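Local structure of AvrA (Salmonella typhimurium, 6BE0) at residues S182-K195 with I286-S298. The protein probably acetylates serine and threonine residues of target proteins using acetyl-CoA, as a YopJ-family effector that binds inositol hexakisphosphate. Sequence-based numbering, arbitrary orientation.
Sequences SSSECGIFSLALAK and ISAHKKRIAEYKS. With IHP (inositol hexakisphosphate), chain B; COA (coenzyme A), chain C.
Glu185 and Arg292 meet through two differently shaped chains. Arg292 runs extended from CG anti to its backbone nitrogen (chi1 175°) and bends at chi3. Glu185 bends at chi2 (48°), which brings its carboxylate back to the guanidinium edge. The salt bridge runs from Arg292 NH2 to the anti lone pair of Glu185 OE1 at 2.7 Å. The two flat groups are nearly perpendicular, and NH1 adds a weak bond to the same oxygen. Glu185 OE2 is held separately: Ser182 OG meets the anti lone pair of Glu185 OE2 at 2.8 Å, and Ser184 N comes from above the carboxylate plane. CG of Glu185 lies over one face of the His289 ring, a CH-pi contact of 4.1 Å to the centroid. Ile188 fills the crossing of helices 186-195 and 287-298, whose axes approach to 9.5 Å at 72°. Ile188 CG1 rests over one face of the Arg292 guanidinium, 3.5 Å from NH2, and Ile188 CG2 packs on Lys291 CB. Ala288 CB abuts Phe189 CE2 beside it. Farther along, Lys195 NZ forms a salt bridge of 2.8 Å with Glu295 OE2, against which Leu191 CD2 packs. Lys195 also bonds weakly to inositol hexakisphosphate O42. Lys291 NZ donates to inositol hexakisphosphate O23 at 2.5 Å and O32 at 2.7 Å, on two different phosphates. Lys238, Lys263, Lys196 and His239 bind the same ligand. At the other end, Ser182 is part of the coenzyme A pocket. Asp68 of helix 65-82 is a second acidic partner of Arg292. The buried helix crossing, with the loop before helix 186-195, spans from the inositol hexakisphosphate site to the coenzyme A pocket. The phosphates probably offset the like charges of Lys195 and Lys291, so bound inositol hexakisphosphate is likely to hold the two helices together here.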
loop_
_atom_site.group_PDB
_atom_site.type_symbol
_atom_site.label_atom_id
_atom_site.label_comp_id
_atom_site.label_asym_id
_atom_site.label_seq_id
_atom_site.Cartn_x
_atom_site.Cartn_y
_atom_site.Cartn_z
ATOM N N SER A 182 10.958 6.931 -2.213
ATOM C CA SER A 182 10.960 7.500 -3.555
ATOM C C SER A 182 9.781 8.457 -3.695
ATOM O O SER A 182 8.849 8.425 -2.894
ATOM C CB SER A 182 10.906 6.402 -4.617
ATOM O OG SER A 182 9.756 5.591 -4.469
ATOM N N SER A 183 9.822 9.299 -4.721
ATOM C CA SER A 183 8.961 10.476 -4.782
ATOM C C SER A 183 7.566 10.237 -5.364
ATOM O O SER A 183 6.640 10.994 -5.070
ATOM C CB SER A 183 9.659 11.569 -5.596
ATOM O OG SER A 183 9.941 11.119 -6.911
ATOM N N SER A 184 7.411 9.195 -6.177
ATOM C CA SER A 184 6.205 9.043 -6.995
ATOM C C SER A 184 5.667 7.611 -7.071
ATOM O O SER A 184 5.005 7.251 -8.045
ATOM C CB SER A 184 6.492 9.550 -8.411
ATOM O OG SER A 184 7.581 8.849 -8.985
ATOM N N GLU A 185 5.927 6.808 -6.041
ATOM C CA GLU A 185 5.574 5.387 -6.069
ATOM C C GLU A 185 4.403 5.033 -5.146
ATOM O O GLU A 185 4.221 3.869 -4.788
ATOM C CB GLU A 185 6.798 4.541 -5.696
ATOM C CG GLU A 185 7.784 4.336 -6.839
ATOM C CD GLU A 185 8.129 5.625 -7.555
ATOM O OE1 GLU A 185 7.661 5.815 -8.698
ATOM O OE2 GLU A 185 8.861 6.452 -6.972
ATOM N N CYS A 186 3.600 6.026 -4.774
ATOM C CA CYS A 186 2.496 5.795 -3.848
ATOM C C CYS A 186 1.512 4.763 -4.394
ATOM O O CYS A 186 1.029 3.904 -3.656
ATOM C CB CYS A 186 1.761 7.106 -3.539
ATOM S SG CYS A 186 1.046 7.960 -4.968
ATOM N N GLY A 187 1.228 4.845 -5.690
ATOM C CA GLY A 187 0.303 3.926 -6.328
ATOM C C GLY A 187 0.770 2.480 -6.316
ATOM O O GLY A 187 -0.007 1.575 -6.026
ATOM N N ILE A 188 2.043 2.261 -6.627
ATOM C CA ILE A 188 2.589 0.908 -6.698
ATOM C C ILE A 188 2.606 0.253 -5.321
ATOM O O ILE A 188 2.218 -0.906 -5.175
ATOM C CB ILE A 188 4.022 0.896 -7.279
ATOM C CG1 ILE A 188 4.078 1.663 -8.604
ATOM C CG2 ILE A 188 4.514 -0.540 -7.471
ATOM C CD1 ILE A 188 3.142 1.130 -9.675
ATOM N N PHE A 189 3.061 0.998 -4.317
ATOM C CA PHE A 189 3.091 0.496 -2.948
ATOM C C PHE A 189 1.693 0.112 -2.477
ATOM O O PHE A 189 1.498 -0.954 -1.898
ATOM C CB PHE A 189 3.693 1.537 -2.001
ATOM C CG PHE A 189 5.187 1.447 -1.868
ATOM C CD1 PHE A 189 5.759 0.621 -0.917
ATOM C CD2 PHE A 189 6.019 2.190 -2.690
ATOM C CE1 PHE A 189 7.133 0.534 -0.789
ATOM C CE2 PHE A 189 7.393 2.106 -2.568
ATOM C CZ PHE A 189 7.950 1.278 -1.615
ATOM N N SER A 190 0.718 0.977 -2.738
ATOM C CA SER A 190 -0.643 0.744 -2.272
ATOM C C SER A 190 -1.280 -0.445 -2.989
ATOM O O SER A 190 -2.017 -1.229 -2.385
ATOM C CB SER A 190 -1.495 1.999 -2.472
ATOM O OG SER A 190 -1.043 3.062 -1.649
ATOM N N LEU A 191 -0.993 -0.577 -4.280
ATOM C CA LEU A 191 -1.520 -1.683 -5.068
ATOM C C LEU A 191 -0.950 -3.009 -4.583
ATOM O O LEU A 191 -1.671 -3.997 -4.460
ATOM C CB LEU A 191 -1.204 -1.485 -6.551
ATOM C CG LEU A 191 -1.680 -2.583 -7.506
ATOM C CD1 LEU A 191 -3.187 -2.788 -7.416
ATOM C CD2 LEU A 191 -1.271 -2.242 -8.929
ATOM N N ALA A 192 0.350 -3.024 -4.312
ATOM C CA ALA A 192 1.018 -4.227 -3.831
ATOM C C ALA A 192 0.504 -4.616 -2.450
ATOM O O ALA A 192 0.167 -5.776 -2.207
ATOM C CB ALA A 192 2.525 -4.019 -3.797
ATOM N N LEU A 193 0.446 -3.638 -1.551
ATOM C CA LEU A 193 -0.051 -3.865 -0.199
ATOM C C LEU A 193 -1.493 -4.366 -0.214
ATOM O O LEU A 193 -1.870 -5.210 0.597
ATOM C CB LEU A 193 0.049 -2.582 0.628
ATOM C CG LEU A 193 1.463 -2.125 0.994
ATOM C CD1 LEU A 193 1.421 -0.757 1.658
ATOM C CD2 LEU A 193 2.153 -3.138 1.892
ATOM N N ALA A 194 -2.291 -3.844 -1.140
ATOM C CA ALA A 194 -3.687 -4.251 -1.264
ATOM C C ALA A 194 -3.794 -5.760 -1.454
ATOM O O ALA A 194 -4.617 -6.419 -0.820
ATOM C CB ALA A 194 -4.352 -3.523 -2.419
ATOM N N LYS A 195 -2.948 -6.301 -2.325
ATOM C CA LYS A 195 -2.948 -7.732 -2.596
ATOM C C LYS A 195 -2.405 -8.515 -1.402
ATOM O O LYS A 195 -2.855 -9.625 -1.127
ATOM C CB LYS A 195 -2.134 -8.035 -3.859
ATOM C CG LYS A 195 -2.973 -8.030 -5.135
ATOM C CD LYS A 195 -2.331 -7.230 -6.263
ATOM C CE LYS A 195 -1.108 -7.922 -6.842
ATOM N NZ LYS A 195 -0.570 -7.186 -8.023
ATOM N N ILE A 286 15.332 -0.022 -6.375
ATOM C CA ILE A 286 14.432 0.194 -7.503
ATOM C C ILE A 286 13.381 -0.910 -7.545
ATOM O O ILE A 286 12.853 -1.234 -8.608
ATOM C CB ILE A 286 15.194 0.232 -8.845
ATOM C CG1 ILE A 286 15.927 -1.093 -9.094
ATOM C CG2 ILE A 286 16.176 1.395 -8.858
ATOM C CD1 ILE A 286 16.436 -1.249 -10.511
ATOM N N SER A 287 13.085 -1.488 -6.385
ATOM C CA SER A 287 12.157 -2.611 -6.306
ATOM C C SER A 287 10.761 -2.193 -6.758
ATOM O O SER A 287 10.152 -2.842 -7.610
ATOM C CB SER A 287 12.102 -3.168 -4.881
ATOM O OG SER A 287 11.440 -4.421 -4.854
ATOM N N ALA A 288 10.261 -1.103 -6.185
ATOM C CA ALA A 288 8.942 -0.590 -6.534
ATOM C C ALA A 288 8.878 -0.188 -8.003
ATOM O O ALA A 288 7.867 -0.412 -8.669
ATOM C CB ALA A 288 8.582 0.594 -5.648
ATOM N N HIS A 289 9.955 0.404 -8.509
ATOM C CA HIS A 289 10.009 0.807 -9.910
ATOM C C HIS A 289 9.966 -0.412 -10.826
ATOM O O HIS A 289 9.366 -0.370 -11.900
ATOM C CB HIS A 289 11.265 1.635 -10.187
ATOM C CG HIS A 289 11.207 3.022 -9.629
ATOM N ND1 HIS A 289 11.405 3.299 -8.293
ATOM C CD2 HIS A 289 10.963 4.213 -10.227
ATOM C CE1 HIS A 289 11.292 4.600 -8.094
ATOM N NE2 HIS A 289 11.022 5.177 -9.251
ATOM N N LYS A 290 10.601 -1.498 -10.397
ATOM C CA LYS A 290 10.553 -2.748 -11.144
ATOM C C LYS A 290 9.162 -3.368 -11.052
ATOM O O LYS A 290 8.696 -3.998 -12.001
ATOM C CB LYS A 290 11.609 -3.731 -10.633
ATOM C CG LYS A 290 13.036 -3.359 -11.023
ATOM C CD LYS A 290 14.078 -4.203 -10.300
ATOM C CE LYS A 290 14.082 -5.646 -10.785
ATOM N NZ LYS A 290 15.128 -6.458 -10.096
ATOM N N LYS A 291 8.495 -3.184 -9.915
ATOM C CA LYS A 291 7.153 -3.731 -9.733
ATOM C C LYS A 291 6.159 -3.054 -10.672
ATOM O O LYS A 291 5.250 -3.703 -11.191
ATOM C CB LYS A 291 6.686 -3.577 -8.283
ATOM C CG LYS A 291 5.359 -4.280 -7.980
ATOM C CD LYS A 291 5.458 -5.789 -8.180
ATOM C CE LYS A 291 4.140 -6.496 -7.902
ATOM N NZ LYS A 291 3.726 -6.392 -6.479
ATOM N N ARG A 292 6.329 -1.751 -10.883
ATOM C CA ARG A 292 5.497 -1.020 -11.833
ATOM C C ARG A 292 5.602 -1.659 -13.212
ATOM O O ARG A 292 4.598 -1.841 -13.903
ATOM C CB ARG A 292 5.907 0.455 -11.909
ATOM C CG ARG A 292 5.153 1.238 -12.982
ATOM C CD ARG A 292 5.584 2.694 -13.065
ATOM N NE ARG A 292 5.222 3.454 -11.868
ATOM C CZ ARG A 292 6.070 3.825 -10.913
ATOM N NH1 ARG A 292 7.362 3.522 -10.982
ATOM N NH2 ARG A 292 5.622 4.515 -9.874
ATOM N N ILE A 293 6.828 -1.995 -13.602
ATOM C CA ILE A 293 7.084 -2.596 -14.905
ATOM C C ILE A 293 6.403 -3.958 -15.014
ATOM O O ILE A 293 5.799 -4.278 -16.037
ATOM C CB ILE A 293 8.601 -2.741 -15.160
ATOM C CG1 ILE A 293 9.253 -1.354 -15.201
ATOM C CG2 ILE A 293 8.862 -3.492 -16.467
ATOM C CD1 ILE A 293 10.764 -1.376 -15.266
ATOM N N ALA A 294 6.504 -4.754 -13.956
ATOM C CA ALA A 294 5.850 -6.056 -13.916
ATOM C C ALA A 294 4.343 -5.896 -14.071
ATOM O O ALA A 294 3.710 -6.583 -14.875
ATOM C CB ALA A 294 6.172 -6.775 -12.617
ATOM N N GLU A 295 3.781 -4.976 -13.294
ATOM C CA GLU A 295 2.350 -4.705 -13.313
ATOM C C GLU A 295 1.872 -4.279 -14.700
ATOM O O GLU A 295 0.839 -4.748 -15.178
ATOM C CB GLU A 295 2.013 -3.628 -12.283
ATOM C CG GLU A 295 2.070 -4.110 -10.839
ATOM C CD GLU A 295 0.812 -4.847 -10.413
ATOM O OE1 GLU A 295 0.047 -5.296 -11.293
ATOM O OE2 GLU A 295 0.584 -4.970 -9.192
ATOM N N TYR A 296 2.627 -3.393 -15.344
ATOM C CA TYR A 296 2.278 -2.926 -16.683
ATOM C C TYR A 296 2.370 -4.057 -17.705
ATOM O O TYR A 296 1.483 -4.219 -18.544
ATOM C CB TYR A 296 3.189 -1.774 -17.117
ATOM C CG TYR A 296 2.934 -0.450 -16.424
ATOM C CD1 TYR A 296 2.138 -0.368 -15.287
ATOM C CD2 TYR A 296 3.485 0.724 -16.918
ATOM C CE1 TYR A 296 1.909 0.844 -14.661
ATOM C CE2 TYR A 296 3.259 1.938 -16.300
ATOM C CZ TYR A 296 2.472 1.993 -15.174
ATOM O OH TYR A 296 2.251 3.205 -14.562
ATOM N N LYS A 297 3.449 -4.829 -17.635
ATOM C CA LYS A 297 3.673 -5.916 -18.582
ATOM C C LYS A 297 2.562 -6.959 -18.510
ATOM O O LYS A 297 2.213 -7.572 -19.518
ATOM C CB LYS A 297 5.026 -6.583 -18.329
ATOM C CG LYS A 297 6.217 -5.817 -18.887
ATOM C CD LYS A 297 7.507 -6.599 -18.700
ATOM C CE LYS A 297 8.700 -5.875 -19.297
ATOM N NZ LYS A 297 9.948 -6.675 -19.159
ATOM N N SER A 298 2.008 -7.155 -17.318
ATOM C CA SER A 298 0.941 -8.134 -17.126
ATOM C C SER A 298 -0.310 -7.751 -17.912
ATOM O O SER A 298 -1.054 -8.619 -18.368
ATOM C CB SER A 298 0.599 -8.273 -15.641
ATOM O OG SER A 298 1.710 -8.748 -14.902
HETATM C C1 IHP B . 3.804 -12.867 -5.897
HETATM C C2 IHP B . 3.851 -11.344 -5.869
HETATM C C3 IHP B . 5.283 -10.838 -5.898
HETATM C C4 IHP B . 6.036 -11.420 -7.076
HETATM C C5 IHP B . 6.104 -12.927 -6.910
HETATM C C6 IHP B . 4.705 -13.524 -6.940
HETATM O O11 IHP B . 2.458 -13.265 -6.091
HETATM P P1 IHP B . 1.638 -13.784 -4.825
HETATM O O21 IHP B . 0.221 -13.262 -4.896
HETATM O O31 IHP B . 2.267 -13.293 -3.538
HETATM O O41 IHP B . 1.618 -15.290 -4.834
HETATM O O12 IHP B . 3.096 -10.802 -6.976
HETATM P P2 IHP B . 1.808 -9.923 -6.700
HETATM O O22 IHP B . 0.857 -10.643 -5.774
HETATM O O32 IHP B . 2.187 -8.608 -6.061
HETATM O O42 IHP B . 1.098 -9.651 -8.008
HETATM O O13 IHP B . 5.292 -9.411 -5.943
HETATM P P3 IHP B . 5.799 -8.596 -4.671
HETATM O O23 IHP B . 4.946 -7.365 -4.484
HETATM O O33 IHP B . 5.723 -9.438 -3.419
HETATM O O43 IHP B . 7.226 -8.164 -4.887
HETATM O O14 IHP B . 7.335 -10.813 -7.203
HETATM P P4 IHP B . 8.564 -11.068 -6.190
HETATM O O24 IHP B . 9.216 -9.745 -5.856
HETATM O O34 IHP B . 8.113 -11.725 -4.905
HETATM O O44 IHP B . 9.599 -11.932 -6.857
HETATM O O15 IHP B . 6.916 -13.535 -7.916
HETATM P P5 IHP B . 7.718 -14.852 -7.554
HETATM O O25 IHP B . 7.162 -15.469 -6.288
HETATM O O35 IHP B . 7.588 -15.835 -8.690
HETATM O O45 IHP B . 9.179 -14.543 -7.339
HETATM O O16 IHP B . 4.143 -13.404 -8.246
HETATM P P6 IHP B . 3.516 -14.666 -8.925
HETATM O O26 IHP B . 3.258 -14.383 -10.382
HETATM O O36 IHP B . 4.458 -15.837 -8.806
HETATM O O46 IHP B . 2.205 -15.016 -8.266
HETATM N N1A COA C . 14.804 5.845 -3.561
HETATM C C2A COA C . 15.227 4.842 -2.734
HETATM N N3A COA C . 15.597 5.123 -1.449
HETATM C C4A COA C . 15.550 6.408 -0.978
HETATM C C5A COA C . 15.131 7.404 -1.789
HETATM C C6A COA C . 14.756 7.108 -3.095
HETATM N N6A COA C . 14.274 7.622 -4.337
HETATM N N7A COA C . 15.174 8.572 -1.088
HETATM C C8A COA C . 15.622 8.291 0.163
HETATM N N9A COA C . 15.857 6.961 0.238
HETATM C C1B COA C . 16.331 6.213 1.354
HETATM C C2B COA C . 17.580 5.843 1.178
HETATM O O2B COA C . 17.637 4.480 0.676
HETATM C C3B COA C . 18.265 5.941 2.644
HETATM O O3B COA C . 17.894 4.824 3.451
HETATM P P3B COA C . 19.038 3.809 3.963
HETATM O O7A COA C . 19.552 2.994 2.799
HETATM O O8A COA C . 20.175 4.589 4.575
HETATM O O9A COA C . 18.458 2.878 5.007
HETATM C C4B COA C . 17.767 7.083 3.173
HETATM O O4B COA C . 16.338 7.143 2.648
HETATM C C5B COA C . 18.566 8.286 2.692
HETATM O O5B COA C . 17.900 9.489 3.058
HETATM P P1A COA C . 18.541 10.429 4.184
HETATM O O1A COA C . 19.382 9.601 5.143
HETATM O O2A COA C . 19.407 11.485 3.517
HETATM O O3A COA C . 17.379 11.144 4.989
HETATM O O HOH W 1 10.632 8.611 -9.098
#